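Local coordinates for PFC0360w protein (Plasmodium falciparum, PDB 3NI8) that probably activates the ATPase of the chaperone Hsp90, at residues 53-58 and 72-77; 98-103 and 116-121. All coordinates share one frame; numbering follows the deposited sequence.

How the contacts relate
Both contacts belong to the same antiparallel sheet, but they use it differently. Contact 2 pairs two adjacent strands, 98-106 and 111-119, through backbone hydrogen bonds, and one of its faces is buried against helix 132-150. Contact 1 lies nearer the surface, joining the end of strand 54-55 and the loop after it to strand 70-78; strand 62-65 separates these two in the sheet, and no hydrogen bond crosses the contact. Its chemistry is accordingly aromatic and aliphatic, centred on one phenylalanine, whereas contact 2 combines a histidine-serine bond on its buried face with water bridges on the other. The centres of the two contacts are about 14 Å apart, and no atoms touch between them.

Contact 1. Residues 53-58 and 72-77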
loop_
_atom_site.group_PDB
_atom_site.type_symbol
_atom_site.label_atom_id
_atom_site.label_comp_id
_atom_site.label_asym_id
_atom_site.label_seq_id
_atom_site.Cartn_x
_atom_site.Cartn_y
_atom_site.Cartn_z
ATOM N N ALA A 53 4.595 -8.384 -8.827
ATOM C CA ALA A 53 3.441 -8.252 -7.940
ATOM C C ALA A 53 2.382 -9.200 -8.467
ATOM O O ALA A 53 2.168 -9.263 -9.673
ATOM C CB ALA A 53 2.927 -6.857 -7.979
ATOM N N GLU A 54 1.751 -9.959 -7.577
ATOM C CA GLU A 54 0.616 -10.807 -7.933
ATOM C C GLU A 54 -0.640 -10.301 -7.204
ATOM O O GLU A 54 -0.587 -9.946 -6.015
ATOM C CB GLU A 54 0.890 -12.289 -7.614
ATOM C CG GLU A 54 1.948 -12.964 -8.527
ATOM C CD GLU A 54 2.351 -14.390 -8.074
ATOM O OE1 GLU A 54 2.100 -14.789 -6.908
ATOM O OE2 GLU A 54 2.941 -15.122 -8.898
ATOM N N VAL A 55 -1.754 -10.267 -7.934
ATOM C CA VAL A 55 -2.978 -9.619 -7.480
ATOM C C VAL A 55 -4.185 -10.417 -7.934
ATOM O O VAL A 55 -4.403 -10.598 -9.136
ATOM C CB VAL A 55 -3.100 -8.143 -8.035
ATOM C CG1 VAL A 55 -4.529 -7.630 -7.945
ATOM C CG2 VAL A 55 -2.187 -7.198 -7.302
ATOM N N ASP A 56 -4.960 -10.903 -6.968
ATOM C CA ASP A 56 -6.282 -11.445 -7.241
ATOM C C ASP A 56 -7.260 -10.423 -6.668
ATOM O O ASP A 56 -7.582 -10.452 -5.468
ATOM C CB ASP A 56 -6.441 -12.824 -6.605
ATOM C CG ASP A 56 -7.818 -13.432 -6.829
ATOM O OD1 ASP A 56 -8.568 -13.014 -7.754
ATOM O OD2 ASP A 56 -8.171 -14.348 -6.059
ATOM N N LEU A 57 -7.705 -9.497 -7.524
ATOM C CA LEU A 57 -8.489 -8.342 -7.064
ATOM C C LEU A 57 -9.960 -8.642 -6.766
ATOM O O LEU A 57 -10.858 -8.396 -7.593
ATOM C CB LEU A 57 -8.332 -7.155 -8.008
ATOM C CG LEU A 57 -8.941 -5.828 -7.573
ATOM C CD1 LEU A 57 -8.180 -5.301 -6.385
ATOM C CD2 LEU A 57 -8.949 -4.835 -8.766
ATOM N N LYS A 58 -10.192 -9.170 -5.564
ATOM C CA LYS A 58 -11.553 -9.467 -5.078
ATOM C C LYS A 58 -11.543 -9.538 -3.538
ATOM O O LYS A 58 -10.480 -9.716 -2.934
ATOM C CB LYS A 58 -12.104 -10.763 -5.710
ATOM C CG LYS A 58 -11.570 -12.065 -5.085
ATOM C CD LYS A 58 -11.979 -13.271 -5.911
ATOM C CE LYS A 58 -11.408 -14.563 -5.347
ATOM N NZ LYS A 58 -12.440 -15.275 -4.568
ATOM N N GLY A 72 -0.664 -10.208 1.568
ATOM C CA GLY A 72 -1.865 -9.673 2.112
ATOM C C GLY A 72 -3.074 -10.236 1.414
ATOM O O GLY A 72 -2.999 -11.243 0.722
ATOM N N GLU A 73 -4.190 -9.566 1.634
ATOM C CA GLU A 73 -5.501 -10.002 1.223
ATOM C C GLU A 73 -6.422 -8.777 1.235
ATOM O O GLU A 73 -6.438 -7.998 2.194
ATOM C CB GLU A 73 -5.995 -11.069 2.187
ATOM C CG GLU A 73 -7.490 -11.391 2.105
ATOM C CD GLU A 73 -7.919 -12.456 3.115
ATOM O OE1 GLU A 73 -9.155 -12.586 3.366
ATOM O OE2 GLU A 73 -7.022 -13.156 3.656
ATOM N N PHE A 74 -7.132 -8.581 0.135
ATOM C CA PHE A 74 -8.123 -7.513 0.021
ATOM C C PHE A 74 -9.352 -7.850 0.843
ATOM O O PHE A 74 -9.893 -8.951 0.732
ATOM C CB PHE A 74 -8.528 -7.301 -1.446
ATOM C CG PHE A 74 -7.377 -6.934 -2.359
ATOM C CD1 PHE A 74 -6.772 -5.691 -2.270
ATOM C CD2 PHE A 74 -6.922 -7.835 -3.333
ATOM C CE1 PHE A 74 -5.713 -5.336 -3.127
ATOM C CE2 PHE A 74 -5.855 -7.496 -4.204
ATOM C CZ PHE A 74 -5.258 -6.240 -4.100
ATOM N N THR A 75 -9.788 -6.908 1.674
ATOM C CA THR A 75 -10.940 -7.145 2.566
ATOM C C THR A 75 -12.073 -6.171 2.290
ATOM O O THR A 75 -13.197 -6.385 2.744
ATOM C CB THR A 75 -10.563 -7.148 4.076
ATOM O OG1 THR A 75 -10.164 -5.842 4.492
ATOM C CG2 THR A 75 -9.421 -8.121 4.368
ATOM N N GLU A 76 -11.783 -5.122 1.520
ATOM C CA GLU A 76 -12.795 -4.166 1.061
ATOM C C GLU A 76 -12.322 -3.444 -0.202
ATOM O O GLU A 76 -11.258 -2.807 -0.234
ATOM C CB GLU A 76 -13.133 -3.140 2.153
ATOM C CG GLU A 76 -14.431 -2.332 1.857
ATOM C CD GLU A 76 -14.588 -1.055 2.697
ATOM O OE1 GLU A 76 -14.337 -1.069 3.925
ATOM O OE2 GLU A 76 -14.967 -0.021 2.108
ATOM N N ILE A 77 -13.122 -3.555 -1.250
ATOM C CA ILE A 77 -12.828 -2.878 -2.514
ATOM C C ILE A 77 -14.002 -2.020 -2.921
ATOM O O ILE A 77 -14.967 -2.525 -3.506
ATOM C CB ILE A 77 -12.474 -3.853 -3.663
ATOM C CG1 ILE A 77 -11.213 -4.653 -3.322
ATOM C CG2 ILE A 77 -12.232 -3.059 -4.942
ATOM C CD1 ILE A 77 -11.117 -5.951 -4.033
#
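One face of the Phe-74 ring is covered by Leu-57, whose CD1 lies 3.9 Å from the ring centroid and 14° off the ring normal, a CH-pi contact displaced from the middle toward the rim. Two backbone carbonyls occupy the edge, close to the ring plane: Asp-56 O comes to 3.4 Å from Phe-74 CD2, and Lys-58 O reaches Phe-74 CB at the same separation. Val-55 approaches obliquely, CG1 being 4.0 Å from Phe-74 CE2, and its side chain crosses the phenylalanine at about a right angle. The ring gets there because Phe-74 places CG opposite its own carbonyl carbon (chi1 -59°) and its CB is directed at segment 53-58. The chain turns beside the ring through an inverse gamma turn centred on Leu-57, in which a weak bond links Lys-58 N to Asp-56 O over 2.9 Å. Strand 62-65 lies between strands 54-55 and 70-78 in the antiparallel sheet, which fits the absence of any hydrogen bond between the two segments: Asp-56 is hydrogen-bonded through its backbone to Lys-62, and Phe-74 to Gly-60, while the Phe-63 ring also meets Phe-74. Further along strand 70-78, Thr-75 and Glu-76 both face Val-84 in a classic beta bulge. After it, Ile-77 points its CB toward the loop, and its CD1 sits 3.8 Å from Leu-57 CD1 and 3.6 Å from the backbone carbon C of Lys-58. The same Leu-57 methyl thus touches both Phe-74 and Ile-77. Helices 31-39 and 41-47 meet this apolar group too, Leu-57 touching Thr-39, Ile-77 touching Phe-35, and Val-55 resting on Ala-41 and Leu-44.

Contact 2. Residues 98-103 and 116-121; sequences STVTVE and LTHNNI
Val-100 and His-118 pack obliquely, with the valine CG2 methyl over the centre of the imidazole: CG2 is 3.6 Å from the ring centroid and 8° off the normal, a CH-pi contact. Perpendicular to that approach, His-118 NE2 donates to Ser-98 OG at 2.8 Å, the oxygen lying 10° out of the ring plane. The serine can receive it because OG is placed between its backbone N and carbonyl carbon (chi1 72°). Both ring nitrogens are engaged, since ND1 bonds to Trp-140 NE1 of helix 132-150, and Ser-98 OG also bonds to Trp-87 O; together these bonds restrict rotation of the imidazole. The segments lie on strands 98-106 and 111-119, which form an antiparallel beta hairpin. Thr-99 with Asn-119 and Thr-101 with Thr-117 form its hydrogen-bonded pairs, exemplified by Thr-101 N to Thr-117 O at 2.9 Å. Val-102 faces Leu-116 in a non-hydrogen-bonded pair on the histidine's side of the sheet, where Val-102 CG2 lies 4.3 Å from Leu-116 CD1. The threonine-bearing face is bridged by water instead. One water lies 2.8 Å from Thr-99 OG1 and also accepts from Asn-120 ND2; the two side chains lie side by side, pointing the same way. Another joins Thr-101 OG1 to Asn-119 OD1, and a third water lies between Thr-117 OG1, at 2.6 Å, and Glu-103 OE1.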
loop_
_atom_site.group_PDB
_atom_site.type_symbol
_atom_site.label_atom_id
_atom_site.label_comp_id
_atom_site.label_asym_id
_atom_site.label_seq_id
_atom_site.Cartn_x
_atom_site.Cartn_y
_atom_site.Cartn_z
ATOM N N SER A 98 -1.086 -6.779 9.740
ATOM C CA SER A 98 -1.471 -5.393 9.942
ATOM C C SER A 98 -2.697 -5.066 9.071
ATOM O O SER A 98 -3.166 -5.909 8.291
ATOM C CB SER A 98 -0.292 -4.463 9.647
ATOM O OG SER A 98 -0.043 -4.414 8.257
ATOM N N THR A 99 -3.208 -3.846 9.207
ATOM C CA THR A 99 -4.323 -3.385 8.403
ATOM C C THR A 99 -3.890 -2.146 7.659
ATOM O O THR A 99 -3.415 -1.170 8.272
ATOM C CB THR A 99 -5.522 -3.017 9.287
ATOM O OG1 THR A 99 -5.908 -4.157 10.054
ATOM C CG2 THR A 99 -6.704 -2.548 8.474
ATOM N N VAL A 100 -4.033 -2.188 6.337
ATOM C CA VAL A 100 -3.795 -1.016 5.518
ATOM C C VAL A 100 -5.126 -0.529 4.936
ATOM O O VAL A 100 -5.889 -1.296 4.354
ATOM C CB VAL A 100 -2.750 -1.287 4.396
ATOM C CG1 VAL A 100 -2.649 -0.070 3.432
ATOM C CG2 VAL A 100 -1.378 -1.610 4.993
ATOM N N THR A 101 -5.406 0.749 5.125
ATOM C CA THR A 101 -6.589 1.375 4.546
ATOM C C THR A 101 -6.098 2.506 3.661
ATOM O O THR A 101 -5.241 3.293 4.085
ATOM C CB THR A 101 -7.488 1.969 5.652
ATOM O OG1 THR A 101 -7.868 0.927 6.566
ATOM C CG2 THR A 101 -8.714 2.634 5.058
ATOM N N VAL A 102 -6.606 2.596 2.442
ATOM C CA VAL A 102 -6.156 3.648 1.542
ATOM C C VAL A 102 -7.383 4.344 0.995
ATOM O O VAL A 102 -8.267 3.706 0.418
ATOM C CB VAL A 102 -5.261 3.124 0.365
ATOM C CG1 VAL A 102 -4.441 4.296 -0.277
ATOM C CG2 VAL A 102 -4.317 1.994 0.805
ATOM N N GLU A 103 -7.451 5.649 1.222
ATOM C CA GLU A 103 -8.532 6.464 0.719
ATOM C C GLU A 103 -8.022 7.373 -0.396
ATOM O O GLU A 103 -6.915 7.949 -0.305
ATOM C CB GLU A 103 -9.155 7.294 1.845
ATOM C CG GLU A 103 -9.854 6.467 2.921
ATOM C CD GLU A 103 -10.111 7.269 4.197
ATOM O OE1 GLU A 103 -9.339 7.074 5.166
ATOM O OE2 GLU A 103 -11.050 8.114 4.218
ATOM N N LEU A 116 -3.204 7.314 3.426
ATOM C CA LEU A 116 -2.897 5.952 3.818
ATOM C C LEU A 116 -2.783 5.776 5.355
ATOM O O LEU A 116 -1.990 6.466 6.017
ATOM C CB LEU A 116 -1.640 5.450 3.096
ATOM C CG LEU A 116 -1.332 3.947 3.221
ATOM C CD1 LEU A 116 -0.506 3.501 2.047
ATOM C CD2 LEU A 116 -0.615 3.576 4.530
ATOM N N THR A 117 -3.580 4.844 5.895
ATOM C CA THR A 117 -3.522 4.475 7.315
ATOM C C THR A 117 -3.016 3.045 7.505
ATOM O O THR A 117 -3.592 2.092 6.972
ATOM C CB THR A 117 -4.902 4.605 8.048
ATOM O OG1 THR A 117 -5.552 5.810 7.654
ATOM C CG2 THR A 117 -4.704 4.638 9.543
ATOM N N HIS A 118 -1.958 2.903 8.297
ATOM C CA HIS A 118 -1.384 1.594 8.569
ATOM C C HIS A 118 -1.506 1.339 10.081
ATOM O O HIS A 118 -0.837 2.010 10.874
ATOM C CB HIS A 118 0.079 1.578 8.095
ATOM C CG HIS A 118 0.612 0.219 7.767
ATOM N ND1 HIS A 118 1.607 0.024 6.835
ATOM C CD2 HIS A 118 0.287 -1.014 8.235
ATOM C CE1 HIS A 118 1.876 -1.268 6.743
ATOM N NE2 HIS A 118 1.084 -1.920 7.576
ATOM N N ASN A 119 -2.395 0.408 10.457
ATOM C CA ASN A 119 -2.698 0.064 11.869
ATOM C C ASN A 119 -2.206 -1.333 12.197
ATOM O O ASN A 119 -1.928 -2.124 11.297
ATOM C CB ASN A 119 -4.217 0.030 12.149
ATOM C CG ASN A 119 -4.904 1.365 11.941
ATOM O OD1 ASN A 119 -5.843 1.456 11.148
ATOM N ND2 ASN A 119 -4.458 2.401 12.644
ATOM N N ASN A 120 -2.168 -1.650 13.490
ATOM C CA ASN A 120 -2.006 -3.027 13.966
ATOM C C ASN A 120 -0.706 -3.621 13.491
ATOM O O ASN A 120 -0.656 -4.802 13.116
ATOM C CB ASN A 120 -3.173 -3.931 13.511
ATOM C CG ASN A 120 -4.500 -3.612 14.218
ATOM O OD1 ASN A 120 -4.569 -2.760 15.102
ATOM N ND2 ASN A 120 -5.558 -4.311 13.814
ATOM N N ILE A 121 0.330 -2.781 13.488
ATOM C CA ILE A 121 1.698 -3.179 13.176
ATOM C C ILE A 121 2.326 -3.819 14.424
ATOM O O ILE A 121 2.400 -3.179 15.478
ATOM C CB ILE A 121 2.554 -1.931 12.718
ATOM C CG1 ILE A 121 1.967 -1.294 11.448
ATOM C CG2 ILE A 121 4.008 -2.308 12.491
ATOM C CD1 ILE A 121 2.357 0.158 11.235
HETATM O O HOH W 1 -4.823 -6.239 11.656
HETATM O O HOH W 2 -6.070 0.705 8.600
HETATM O O HOH W 3 -6.686 5.949 5.321
#